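Local coordinates for aminotransferase class-III (Sphaerobacter thermophilus DSM 20745, PDB 6K8H), which is a class-III aminotransferase, also named omega-transaminase, a two-subunit protein of the pyridoxal-phosphate-dependent aminotransferase superfamily, at residues B[103-106]-B[107-111]; B[122-126]-B[127-131]; B[130-133]-B[134-138]; B[156-159]-B[160-163]; B[318-322]-B[323-327]. One frame throughout, in Å; residues are numbered along the deposited sequence.

Contact 1: residues B[103-106]-B[107-111]; sequences HEIA and LAELL
Ile105 and Glu109 sit one turn apart on helix 102-114. Their side chains run side by side and point the same way. The CG2 branch of Ile105 meets the carboxylate at 3.5 Å from Glu109 OE2. Glu109 CG is anti to its own carbonyl carbon (chi1 -86°), and the chain is extended beyond it. This lays the stem over the preceding turn, with CG 3.4 Å from Ile105 O. The same carbonyl takes the backbone bond from Glu109 N to Ile105 O, 2.8 Å long. Bonds from Leu107 N to His103 O, from Ala108 N to Glu104 O and from Leu110 N to Ala106 O continue the alpha-helical pattern, each reaching four residues back.

The tight side of the helix is apolar. Leu107 and Ala108 are buried, and with Leu111 they pack on strand 120-124. Leu107 and Leu111 lie on Phe123, and Ala108 lies on Val121. Ala108 CB also rests 3.4 Å from Glu104 O. The looser side holds Ala106, which is partly exposed. Its methyl group touches little across the contact beyond the next backbone nitrogen. His103, also partly exposed, turns instead to helix 322-334, where it meets Pro322, Met325 and Val326.

Glu109 OE1 forms a salt bridge with Arg25 of the second subunit, and that arginine also packs on Ile105. Ile105 CG2 therefore lies beside a carboxylate at the subunit boundary. The arginine probably favours the ionised form of the Glu109 carboxylate, and the pair joins this helix turn to the neighbouring subunit.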
loop_
_atom_site.group_PDB
_atom_site.type_symbol
_atom_site.label_atom_id
_atom_site.label_comp_id
_atom_site.label_asym_id
_atom_site.label_seq_id
_atom_site.Cartn_x
_atom_site.Cartn_y
_atom_site.Cartn_z
ATOM N N HIS B 103 13.734 -7.270 -12.842
ATOM C CA HIS B 103 13.345 -5.859 -12.872
ATOM C C HIS B 103 13.535 -5.191 -11.513
ATOM O O HIS B 103 13.962 -4.026 -11.435
ATOM C CB HIS B 103 11.889 -5.737 -13.340
ATOM C CG HIS B 103 11.604 -6.449 -14.628
ATOM N ND1 HIS B 103 12.009 -5.963 -15.854
ATOM C CD2 HIS B 103 10.955 -7.610 -14.880
ATOM C CE1 HIS B 103 11.614 -6.789 -16.806
ATOM N NE2 HIS B 103 10.975 -7.800 -16.243
ATOM N N GLU B 104 13.244 -5.936 -10.443
ATOM C CA GLU B 104 13.429 -5.408 -9.065
ATOM C C GLU B 104 14.923 -5.135 -8.857
ATOM O O GLU B 104 15.262 -4.127 -8.256
ATOM C CB GLU B 104 12.844 -6.363 -8.021
ATOM C CG GLU B 104 13.608 -7.656 -7.851
ATOM C CD GLU B 104 12.891 -8.714 -7.020
ATOM O OE1 GLU B 104 11.702 -8.955 -7.280
ATOM O OE2 GLU B 104 13.530 -9.282 -6.119
ATOM N N ILE B 105 15.781 -6.015 -9.366
ATOM C CA ILE B 105 17.222 -5.810 -9.240
ATOM C C ILE B 105 17.644 -4.557 -9.980
ATOM O O ILE B 105 18.478 -3.789 -9.494
ATOM C CB ILE B 105 17.999 -7.035 -9.751
ATOM C CG1 ILE B 105 17.522 -8.294 -9.029
ATOM C CG2 ILE B 105 19.507 -6.805 -9.545
ATOM C CD1 ILE B 105 18.139 -9.574 -9.556
ATOM N N ALA B 106 17.106 -4.348 -11.184
ATOM C CA ALA B 106 17.512 -3.196 -11.987
ATOM C C ALA B 106 17.172 -1.884 -11.283
ATOM O O ALA B 106 18.015 -0.972 -11.179
ATOM C CB ALA B 106 16.838 -3.263 -13.357
ATOM N N LEU B 107 15.940 -1.779 -10.755
ATOM C CA LEU B 107 15.571 -0.541 -10.067
ATOM C C LEU B 107 16.359 -0.360 -8.769
ATOM O O LEU B 107 16.762 0.766 -8.433
ATOM C CB LEU B 107 14.066 -0.488 -9.794
ATOM C CG LEU B 107 13.589 0.883 -9.293
ATOM C CD1 LEU B 107 14.137 2.023 -10.162
ATOM C CD2 LEU B 107 12.052 0.979 -9.223
ATOM N N ALA B 108 16.573 -1.445 -8.012
ATOM C CA ALA B 108 17.383 -1.340 -6.804
ATOM C C ALA B 108 18.811 -0.898 -7.125
ATOM O O ALA B 108 19.401 -0.089 -6.391
ATOM C CB ALA B 108 17.364 -2.674 -6.055
ATOM N N GLU B 109 19.386 -1.416 -8.218
ATOM C CA GLU B 109 20.720 -0.993 -8.633
ATOM C C GLU B 109 20.756 0.507 -8.929
ATOM O O GLU B 109 21.673 1.215 -8.489
ATOM C CB GLU B 109 21.171 -1.823 -9.840
ATOM C CG GLU B 109 21.830 -3.155 -9.434
ATOM C CD GLU B 109 21.956 -4.166 -10.578
ATOM O OE1 GLU B 109 21.431 -3.908 -11.682
ATOM O OE2 GLU B 109 22.573 -5.230 -10.357
ATOM N N LEU B 110 19.746 1.025 -9.637
ATOM C CA LEU B 110 19.728 2.466 -9.905
ATOM C C LEU B 110 19.629 3.282 -8.611
ATOM O O LEU B 110 20.398 4.235 -8.400
ATOM C CB LEU B 110 18.579 2.817 -10.853
ATOM C CG LEU B 110 18.477 4.295 -11.273
ATOM C CD1 LEU B 110 17.895 4.424 -12.691
ATOM C CD2 LEU B 110 17.646 5.115 -10.279
ATOM N N LEU B 111 18.664 2.942 -7.743
ATOM C CA LEU B 111 18.476 3.716 -6.513
ATOM C C LEU B 111 19.718 3.676 -5.628
ATOM O O LEU B 111 20.117 4.702 -5.065
ATOM C CB LEU B 111 17.262 3.205 -5.723
ATOM C CG LEU B 111 15.885 3.537 -6.320
ATOM C CD1 LEU B 111 14.766 2.904 -5.482
ATOM C CD2 LEU B 111 15.691 5.033 -6.433
#

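Contact 2: residues B[122-126]-B[127-131]; sequences RFTNS and GTEAV. With PLR ((5-hydroxy-4,6-dimethylpyridin-3-yl)methyl dihydrogen phosphate), chain D.
The phosphate-binding start of helix 127-142 follows strand 120-124, and Ser126 caps it from the N-cap position. Ser126 OG accepts from Glu129 N at 2.9 Å. The hydroxyl stands between its own backbone N and carbonyl carbon (chi1 63°), which turns it to the first helix turn. Ser126 OG is also bonded to Glu129 OE2 of the second subunit.

Ser126 O is gripped twice, by Ala130 N at 2.9 Å and by Thr124 OG1 at 2.9 Å. The two donors come from opposite faces of the carbonyl plane. The last strand residue is thereby tied to the helix start.

Asn125 holds Glu129 OE1 with two N-H groups that arrive from the same face of the carboxylate. Asn125 N comes from above that plane, at 2.9 Å from OE1. Asn125 ND2 reaches OE1 at 3.2 Å on the syn side, along a bent bond (137°). The amide and carboxylate planes stand 69° apart. A water bonds to Glu129 OE2 and weakly to Asn125 ND2. OE2 also meets Ser126 OG of the second subunit, so the two capping sites are linked across the interface.

Beyond the cap, the N terminus of the helix meets the bound PLR. Gly127 N donates to PLR O3P at 2.9 Å. Thr128 gives PLR O1P both its backbone N and its OG1, the latter at 2.8 Å. Thr317 of the second subunit also bonds to PLR. The positive end of the helix dipole would probably favour the anion. A phosphate held by backbone N-H groups at a helix N terminus is characteristic of fold-type I pyridoxal-phosphate enzymes, which include class-III aminotransferases.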
loop_
_atom_site.group_PDB
_atom_site.type_symbol
_atom_site.label_atom_id
_atom_site.label_comp_id
_atom_site.label_asym_id
_atom_site.label_seq_id
_atom_site.Cartn_x
_atom_site.Cartn_y
_atom_site.Cartn_z
ATOM N N ARG B 122 14.172 -2.318 -0.296
ATOM C CA ARG B 122 13.014 -3.183 -0.501
ATOM C C ARG B 122 11.861 -2.321 -1.004
ATOM O O ARG B 122 11.694 -1.180 -0.561
ATOM C CB ARG B 122 12.586 -3.893 0.794
ATOM C CG ARG B 122 13.517 -4.995 1.261
ATOM C CD ARG B 122 13.030 -5.606 2.557
ATOM N NE ARG B 122 11.973 -6.611 2.389
ATOM C CZ ARG B 122 12.193 -7.915 2.216
ATOM N NH1 ARG B 122 13.428 -8.380 2.170
ATOM N NH2 ARG B 122 11.179 -8.765 2.099
ATOM N N PHE B 123 11.049 -2.876 -1.904
ATOM C CA PHE B 123 9.926 -2.153 -2.486
ATOM C C PHE B 123 8.622 -2.525 -1.788
ATOM O O PHE B 123 8.429 -3.668 -1.349
ATOM C CB PHE B 123 9.823 -2.433 -3.987
ATOM C CG PHE B 123 11.039 -2.007 -4.748
ATOM C CD1 PHE B 123 11.208 -0.679 -5.104
ATOM C CD2 PHE B 123 12.035 -2.916 -5.055
ATOM C CE1 PHE B 123 12.340 -0.268 -5.779
ATOM C CE2 PHE B 123 13.177 -2.510 -5.733
ATOM C CZ PHE B 123 13.331 -1.186 -6.089
ATOM N N THR B 124 7.742 -1.531 -1.668
ATOM C CA THR B 124 6.410 -1.677 -1.102
ATOM C C THR B 124 5.407 -1.147 -2.122
ATOM O O THR B 124 5.794 -0.796 -3.242
ATOM C CB THR B 124 6.293 -0.910 0.212
ATOM O OG1 THR B 124 6.386 0.489 -0.070
ATOM C CG2 THR B 124 7.417 -1.308 1.191
ATOM N N ASN B 125 4.133 -1.054 -1.744
ATOM C CA ASN B 125 3.101 -0.622 -2.676
ATOM C C ASN B 125 2.608 0.798 -2.423
ATOM O O ASN B 125 1.671 1.244 -3.103
ATOM C CB ASN B 125 1.943 -1.617 -2.648
ATOM C CG ASN B 125 2.420 -3.013 -2.933
ATOM O OD1 ASN B 125 2.791 -3.317 -4.066
ATOM N ND2 ASN B 125 2.499 -3.847 -1.902
ATOM N N SER B 126 3.209 1.518 -1.473
ATOM C CA SER B 126 2.809 2.888 -1.175
ATOM C C SER B 126 3.901 3.522 -0.326
ATOM O O SER B 126 4.700 2.824 0.311
ATOM C CB SER B 126 1.460 2.961 -0.472
ATOM O OG SER B 126 1.541 2.308 0.764
ATOM N N GLY B 127 3.929 4.858 -0.336
ATOM C CA GLY B 127 4.778 5.570 0.605
ATOM C C GLY B 127 4.369 5.318 2.044
ATOM O O GLY B 127 5.212 5.252 2.941
ATOM N N THR B 128 3.059 5.192 2.282
ATOM C CA THR B 128 2.567 4.787 3.595
ATOM C C THR B 128 3.192 3.473 4.035
ATOM O O THR B 128 3.643 3.338 5.184
ATOM C CB THR B 128 1.051 4.652 3.560
ATOM O OG1 THR B 128 0.482 5.948 3.457
ATOM C CG2 THR B 128 0.541 3.946 4.846
ATOM N N GLU B 129 3.202 2.479 3.140
ATOM C CA GLU B 129 3.807 1.193 3.470
ATOM C C GLU B 129 5.303 1.338 3.692
ATOM O O GLU B 129 5.870 0.694 4.577
ATOM C CB GLU B 129 3.533 0.159 2.365
ATOM C CG GLU B 129 2.139 -0.475 2.401
ATOM C CD GLU B 129 2.012 -1.730 1.503
ATOM O OE1 GLU B 129 2.948 -2.048 0.729
ATOM O OE2 GLU B 129 0.958 -2.398 1.575
ATOM N N ALA B 130 5.966 2.166 2.885
ATOM C CA ALA B 130 7.401 2.372 3.062
ATOM C C ALA B 130 7.705 2.936 4.444
ATOM O O ALA B 130 8.597 2.446 5.147
ATOM C CB ALA B 130 7.924 3.302 1.967
ATOM N N VAL B 131 6.951 3.958 4.857
ATOM C CA VAL B 131 7.145 4.558 6.179
ATOM C C VAL B 131 6.870 3.533 7.271
ATOM O O VAL B 131 7.618 3.428 8.255
ATOM C CB VAL B 131 6.247 5.803 6.332
ATOM C CG1 VAL B 131 6.283 6.339 7.765
ATOM C CG2 VAL B 131 6.683 6.899 5.332
HETATM N N1 PLR D . 5.358 10.698 3.105
HETATM C C2 PLR D . 5.252 11.869 2.488
HETATM C C2A PLR D . 6.220 12.957 2.819
HETATM C C3 PLR D . 4.255 12.071 1.522
HETATM O O3 PLR D . 4.183 13.269 0.909
HETATM C C4 PLR D . 3.359 11.026 1.219
HETATM C C4A PLR D . 2.319 11.222 0.208
HETATM C C5 PLR D . 3.505 9.803 1.882
HETATM C C6 PLR D . 4.498 9.700 2.818
HETATM C C5A PLR D . 2.570 8.651 1.628
HETATM O O4P PLR D . 2.707 8.020 0.318
HETATM P P PLR D . 1.440 7.269 -0.329
HETATM O O1P PLR D . 0.993 6.289 0.707
HETATM O O2P PLR D . 0.421 8.319 -0.583
HETATM O O3P PLR D . 1.923 6.620 -1.586
HETATM O O HOH W 1 1.446 -5.133 0.792
#

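Contact 3: residues B[130-133]-B[134-138]; sequences AVMM and AIKAA
Met133, Lys136 and Ala134 bury the most surface in this turn of helix 127-142. The Met133 side chain lies across the aliphatic part of Lys136. Its CE methyl meets Lys136 CE at 3.5 Å, and its SD lies 3.6 Å from the same Lys136 CE. Met133 bends at chi2 (-45°) and again at chi3, and the bends fold the thioether back on the lysine instead of letting it run straight out.

Lys136 has a second neighbour in Met132. These two side chains run alongside each other in the same direction, and Met132 CG is 3.6 Å from Lys136 CD. The lysine stem thus has a methionine contact at CD and another at CE. Its far end leaves the turn: Lys136 NZ forms a salt bridge with Glu162 of the second subunit and a hydrogen bond with Ser157 O of that subunit. The charge of this buried lysine is matched in this way by partners across the interface.

Ala134, on the sheet side, takes part through its backbone and its methyl. Ala134 N donates to Ala130 O at 2.9 Å, and Ala134 CB lies 3.5 Å from that oxygen. Lys136 N donates to Met132 O at 2.9 Å, in the carbonyl plane. Nearby, Val131 CG1 touches Ile135 CD1 at 4.0 Å.

The helix lies against the large mixed sheet. Ala134 faces Ile253 of strand 251-255, and Ala137 faces Leu277 of strand 277-281. Ile135 packs on Ala161 of helix 159-162, whereas Met132, Met133 and Lys136 reach the second subunit.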
loop_
_atom_site.group_PDB
_atom_site.type_symbol
_atom_site.label_atom_id
_atom_site.label_comp_id
_atom_site.label_asym_id
_atom_site.label_seq_id
_atom_site.Cartn_x
_atom_site.Cartn_y
_atom_site.Cartn_z
ATOM N N ALA B 130 5.966 2.166 2.885
ATOM C CA ALA B 130 7.401 2.372 3.062
ATOM C C ALA B 130 7.705 2.936 4.444
ATOM O O ALA B 130 8.597 2.446 5.147
ATOM C CB ALA B 130 7.924 3.302 1.967
ATOM N N VAL B 131 6.951 3.958 4.857
ATOM C CA VAL B 131 7.145 4.558 6.179
ATOM C C VAL B 131 6.870 3.533 7.271
ATOM O O VAL B 131 7.618 3.428 8.255
ATOM C CB VAL B 131 6.247 5.803 6.332
ATOM C CG1 VAL B 131 6.283 6.339 7.765
ATOM C CG2 VAL B 131 6.683 6.899 5.332
ATOM N N MET B 132 5.786 2.768 7.123
ATOM C CA MET B 132 5.474 1.746 8.115
ATOM C C MET B 132 6.613 0.741 8.235
ATOM O O MET B 132 7.047 0.410 9.339
ATOM C CB MET B 132 4.175 1.030 7.745
ATOM C CG MET B 132 3.885 -0.161 8.642
ATOM S SD MET B 132 2.275 -0.907 8.281
ATOM C CE MET B 132 2.679 -2.041 6.947
ATOM N N MET B 133 7.127 0.261 7.101
ATOM C CA MET B 133 8.146 -0.782 7.156
ATOM C C MET B 133 9.472 -0.231 7.653
ATOM O O MET B 133 10.246 -0.970 8.264
ATOM C CB MET B 133 8.318 -1.449 5.792
ATOM C CG MET B 133 7.115 -2.291 5.338
ATOM S SD MET B 133 6.391 -3.388 6.585
ATOM C CE MET B 133 7.843 -4.355 7.033
ATOM N N ALA B 134 9.733 1.061 7.443
ATOM C CA ALA B 134 10.918 1.677 8.043
ATOM C C ALA B 134 10.800 1.711 9.559
ATOM O O ALA B 134 11.748 1.364 10.279
ATOM C CB ALA B 134 11.109 3.098 7.504
ATOM N N ILE B 135 9.627 2.101 10.055
ATOM C CA ILE B 135 9.392 2.099 11.498
ATOM C C ILE B 135 9.548 0.698 12.067
ATOM O O ILE B 135 10.174 0.498 13.122
ATOM C CB ILE B 135 8.002 2.682 11.804
ATOM C CG1 ILE B 135 8.049 4.203 11.619
ATOM C CG2 ILE B 135 7.544 2.264 13.216
ATOM C CD1 ILE B 135 6.687 4.847 11.409
ATOM N N LYS B 136 8.978 -0.285 11.374
ATOM C CA LYS B 136 9.052 -1.701 11.821
ATOM C C LYS B 136 10.506 -2.190 11.801
ATOM O O LYS B 136 10.913 -2.878 12.732
ATOM C CB LYS B 136 8.087 -2.550 10.995
ATOM C CG LYS B 136 6.620 -2.302 11.313
ATOM C CD LYS B 136 5.649 -2.866 10.311
ATOM C CE LYS B 136 5.883 -4.322 9.981
ATOM N NZ LYS B 136 5.007 -5.221 10.763
ATOM N N ALA B 137 11.263 -1.815 10.774
ATOM C CA ALA B 137 12.659 -2.221 10.718
ATOM C C ALA B 137 13.426 -1.653 11.898
ATOM O O ALA B 137 14.246 -2.352 12.508
ATOM C CB ALA B 137 13.301 -1.776 9.401
ATOM N N ALA B 138 13.166 -0.383 12.234
ATOM C CA ALA B 138 13.857 0.245 13.354
ATOM C C ALA B 138 13.505 -0.428 14.671
ATOM O O ALA B 138 14.375 -0.614 15.535
ATOM C CB ALA B 138 13.529 1.735 13.413
#

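Contact 4: residues B[156-159]-B[160-163]; sequences GSYD and FAEV
Tyr158 O receives two backbone N-H groups, both weakly. Ala161 N lies 2.9 Å from Tyr158 O, but the bond is strongly bent (120°). Glu162 N is 3.1 Å from the same Tyr158 O. Glu162 N also makes a long, weak bond to Asp159 O. A water bridges the ends of this turn, donating to Asp159 O at 2.9 Å and to Glu162 OE2 at 2.8 Å. That carboxylate is also held by the lysine of the second subunit, Lys136.

The Tyr158 and Phe160 rings form an offset edge-to-face pair. The edge of Phe160 points to the face of Tyr158, with centroids 5.5 Å apart and planes at 64°. Phe160 CD2 leads, 3.3 Å from Tyr158 OH and next to Tyr158 CZ. Tyr158 CG is anti to the backbone N (chi1 179°), which swings the ring back over the turn. Phe160 N lies over the centre of one of its faces.

This is the short, weakly bonded helix 159-162, which follows the loop after strand 146-150. Gly156, near the bound PLR, leads into it. The turn packs against helix 127-142 through Tyr158 and Ala161, and Arg139 of that helix makes a cation-pi contact with Phe160.

Tyr158 OH bonds to Asp159 OD1 of the second subunit, and the symmetric bond is made in return. Asp159 OD2 has a salt bridge to Arg139 of that subunit.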
loop_
_atom_site.group_PDB
_atom_site.type_symbol
_atom_site.label_atom_id
_atom_site.label_comp_id
_atom_site.label_asym_id
_atom_site.label_seq_id
_atom_site.Cartn_x
_atom_site.Cartn_y
_atom_site.Cartn_z
ATOM N N GLY B 156 1.605 9.767 5.737
ATOM C CA GLY B 156 0.701 8.713 5.302
ATOM C C GLY B 156 -0.278 8.320 6.387
ATOM O O GLY B 156 -0.461 9.029 7.376
ATOM N N SER B 157 -0.911 7.157 6.198
ATOM C CA SER B 157 -2.038 6.736 7.030
ATOM C C SER B 157 -1.678 5.690 8.097
ATOM O O SER B 157 -2.576 5.195 8.790
ATOM C CB SER B 157 -3.188 6.233 6.137
ATOM O OG SER B 157 -2.751 5.252 5.229
ATOM N N TYR B 158 -0.413 5.311 8.224
ATOM C CA TYR B 158 -0.012 4.379 9.276
ATOM C C TYR B 158 -0.185 5.008 10.659
ATOM O O TYR B 158 0.333 6.101 10.914
ATOM C CB TYR B 158 1.438 3.974 9.056
ATOM C CG TYR B 158 2.036 3.027 10.079
ATOM C CD1 TYR B 158 1.348 1.899 10.507
ATOM C CD2 TYR B 158 3.311 3.250 10.581
ATOM C CE1 TYR B 158 1.914 1.018 11.430
ATOM C CE2 TYR B 158 3.889 2.383 11.502
ATOM C CZ TYR B 158 3.182 1.273 11.931
ATOM O OH TYR B 158 3.753 0.405 12.836
ATOM N N ASP B 159 -0.868 4.291 11.567
ATOM C CA ASP B 159 -1.273 4.834 12.873
ATOM C C ASP B 159 -0.180 5.654 13.565
ATOM O O ASP B 159 -0.396 6.806 13.968
ATOM C CB ASP B 159 -1.678 3.691 13.817
ATOM C CG ASP B 159 -2.896 2.924 13.342
ATOM O OD1 ASP B 159 -2.894 2.484 12.180
ATOM O OD2 ASP B 159 -3.839 2.729 14.145
ATOM N N PHE B 160 0.996 5.053 13.738
ATOM C CA PHE B 160 2.054 5.700 14.505
ATOM C C PHE B 160 2.654 6.887 13.756
ATOM O O PHE B 160 3.028 7.885 14.383
ATOM C CB PHE B 160 3.124 4.660 14.867
ATOM C CG PHE B 160 2.587 3.520 15.687
ATOM C CD1 PHE B 160 2.408 3.656 17.053
ATOM C CD2 PHE B 160 2.228 2.328 15.089
ATOM C CE1 PHE B 160 1.896 2.616 17.810
ATOM C CE2 PHE B 160 1.715 1.286 15.838
ATOM C CZ PHE B 160 1.556 1.434 17.205
ATOM N N ALA B 161 2.724 6.813 12.420
ATOM C CA ALA B 161 3.323 7.882 11.629
ATOM C C ALA B 161 2.419 9.100 11.491
ATOM O O ALA B 161 2.912 10.198 11.207
ATOM C CB ALA B 161 3.692 7.354 10.241
ATOM N N GLU B 162 1.115 8.949 11.705
ATOM C CA GLU B 162 0.202 10.054 11.475
ATOM C C GLU B 162 -0.140 10.843 12.741
ATOM O O GLU B 162 -0.823 11.875 12.635
ATOM C CB GLU B 162 -1.075 9.538 10.803
ATOM C CG GLU B 162 -1.937 8.706 11.706
ATOM C CD GLU B 162 -3.230 8.273 11.051
ATOM O OE1 GLU B 162 -3.409 8.535 9.843
ATOM O OE2 GLU B 162 -4.066 7.658 11.743
ATOM N N VAL B 163 0.346 10.427 13.918
ATOM C CA VAL B 163 0.074 11.183 15.143
ATOM C C VAL B 163 0.550 12.622 14.966
ATOM O O VAL B 163 1.649 12.865 14.463
ATOM C CB VAL B 163 0.748 10.509 16.352
ATOM C CG1 VAL B 163 0.831 11.478 17.535
ATOM C CG2 VAL B 163 -0.003 9.257 16.763
HETATM O O HOH W 2 -3.213 7.211 14.365
#

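Contact 5: residues B[318-322]-B[323-327]; sequences FNANP and VTMVA
The side chains of Asn321 and Thr324 cross at about a right angle, and the Asn321 amide bonds both to the hydroxyl and to the backbone N of Thr324. Asn321 OD1 accepts from Thr324 N at 2.9 Å in a nearly straight bond (176°). The donor stands above the carbonyl plane of the amide, 41° out of it. Asn321 ND2 donates to Thr324 OG1 at 3.0 Å. The other N-H of the amide goes to Phe318 O at 3.1 Å, within the amide plane, so both ends of the group are fixed.

Asn321 is the N-cap of helix 322-334, and Pro322 opens the first turn. Before it, a type II beta turn runs from Phe318 to Asn321. Phe318 O accepts from Asn321 N as well, so one oxygen serves both turn and cap. A water bridges Asn321 OD1 and Thr324 OG1. Thr324 OG1 also bonds to Pro289 O.

Met325 CG is anti to the carbonyl carbon (chi1 -64°), and the chain bends back along the turn. Its SD rests 4.0 Å from Ala320 CB, and its CG lies 3.4 Å from Ala320 O. Met325 N donates to Asn321 O at 3.0 Å. Val326 packs on Ala86 and Gln90 of helix 81-91.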
loop_
_atom_site.group_PDB
_atom_site.type_symbol
_atom_site.label_atom_id
_atom_site.label_comp_id
_atom_site.label_asym_id
_atom_site.label_seq_id
_atom_site.Cartn_x
_atom_site.Cartn_y
_atom_site.Cartn_z
ATOM N N PHE B 318 1.965 -7.390 -4.308
ATOM C CA PHE B 318 2.398 -6.576 -5.472
ATOM C C PHE B 318 3.770 -5.931 -5.258
ATOM O O PHE B 318 4.160 -5.117 -6.100
ATOM C CB PHE B 318 1.275 -5.637 -5.900
ATOM C CG PHE B 318 0.111 -6.410 -6.459
ATOM C CD1 PHE B 318 0.213 -7.035 -7.688
ATOM C CD2 PHE B 318 -1.047 -6.586 -5.725
ATOM C CE1 PHE B 318 -0.837 -7.778 -8.200
ATOM C CE2 PHE B 318 -2.100 -7.321 -6.241
ATOM C CZ PHE B 318 -1.994 -7.911 -7.475
ATOM N N ASN B 319 4.479 -6.309 -4.193
ATOM C CA ASN B 319 5.819 -5.711 -3.986
ATOM C C ASN B 319 6.680 -6.033 -5.210
ATOM O O ASN B 319 6.731 -7.196 -5.607
ATOM C CB ASN B 319 6.557 -6.323 -2.790
ATOM C CG ASN B 319 5.916 -6.054 -1.446
ATOM O OD1 ASN B 319 4.868 -5.437 -1.368
ATOM N ND2 ASN B 319 6.558 -6.505 -0.383
ATOM N N ALA B 320 7.322 -5.008 -5.760
ATOM C CA ALA B 320 8.281 -5.174 -6.854
ATOM C C ALA B 320 7.644 -5.838 -8.077
ATOM O O ALA B 320 8.316 -6.535 -8.836
ATOM C CB ALA B 320 9.520 -5.955 -6.397
ATOM N N ASN B 321 6.349 -5.614 -8.296
ATOM C CA ASN B 321 5.736 -6.131 -9.506
ATOM C C ASN B 321 6.438 -5.521 -10.721
ATOM O O ASN B 321 6.934 -4.391 -10.661
ATOM C CB ASN B 321 4.241 -5.836 -9.529
ATOM C CG ASN B 321 3.941 -4.377 -9.802
ATOM O OD1 ASN B 321 3.884 -3.954 -10.957
ATOM N ND2 ASN B 321 3.753 -3.596 -8.740
ATOM N N PRO B 322 6.565 -6.275 -11.811
ATOM C CA PRO B 322 7.394 -5.794 -12.930
ATOM C C PRO B 322 6.859 -4.541 -13.607
ATOM O O PRO B 322 7.649 -3.774 -14.162
ATOM C CB PRO B 322 7.410 -6.990 -13.891
ATOM C CG PRO B 322 7.196 -8.181 -12.992
ATOM C CD PRO B 322 6.236 -7.703 -11.932
ATOM N N VAL B 323 5.557 -4.288 -13.593
ATOM C CA VAL B 323 5.087 -3.059 -14.217
ATOM C C VAL B 323 5.637 -1.847 -13.475
ATOM O O VAL B 323 6.237 -0.953 -14.081
ATOM C CB VAL B 323 3.555 -3.037 -14.306
ATOM C CG1 VAL B 323 3.104 -1.681 -14.807
ATOM C CG2 VAL B 323 3.096 -4.137 -15.248
ATOM N N THR B 324 5.434 -1.793 -12.155
ATOM C CA THR B 324 5.978 -0.688 -11.369
ATOM C C THR B 324 7.495 -0.607 -11.490
ATOM O O THR B 324 8.055 0.490 -11.590
ATOM C CB THR B 324 5.579 -0.835 -9.904
ATOM O OG1 THR B 324 4.154 -0.834 -9.791
ATOM C CG2 THR B 324 6.175 0.314 -9.044
ATOM N N MET B 325 8.179 -1.756 -11.515
ATOM C CA MET B 325 9.640 -1.733 -11.576
ATOM C C MET B 325 10.131 -1.170 -12.903
ATOM O O MET B 325 11.067 -0.367 -12.932
ATOM C CB MET B 325 10.202 -3.138 -11.349
ATOM C CG MET B 325 9.908 -3.696 -9.959
ATOM S SD MET B 325 10.685 -2.800 -8.590
ATOM C CE MET B 325 9.391 -1.627 -8.142
ATOM N N VAL B 326 9.495 -1.570 -14.009
ATOM C CA VAL B 326 9.883 -1.098 -15.331
ATOM C C VAL B 326 9.536 0.381 -15.508
ATOM O O VAL B 326 10.346 1.169 -16.018
ATOM C CB VAL B 326 9.230 -2.000 -16.392
ATOM C CG1 VAL B 326 9.210 -1.331 -17.724
ATOM C CG2 VAL B 326 9.986 -3.350 -16.461
ATOM N N ALA B 327 8.335 0.783 -15.089
ATOM C CA ALA B 327 7.956 2.187 -15.203
ATOM C C ALA B 327 8.853 3.072 -14.338
ATOM O O ALA B 327 9.253 4.168 -14.758
ATOM C CB ALA B 327 6.488 2.363 -14.824
HETATM O O HOH W 3 1.862 -1.916 -11.289
#

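Overall arrangement
All five contacts join adjacent segments and so close local turns; none encloses another. Contact 1 is a helix turn in 102-114. The chain then enters strand 120-124, where contact 2 packs on contact 1 through Phe123 and spans the strand-to-helix junction. Contact 3 follows on the same helix as the second half of contact 2; the two overlap at Ala130 and Val131. Contact 4, after strand 146-150, comes back against both, with Ala161 on Val131 and Tyr158 on Met132. Contact 5 lies far along the chain. It returns to contact 1 at His103 and to contact 2 at Asn125. All five reach the second subunit.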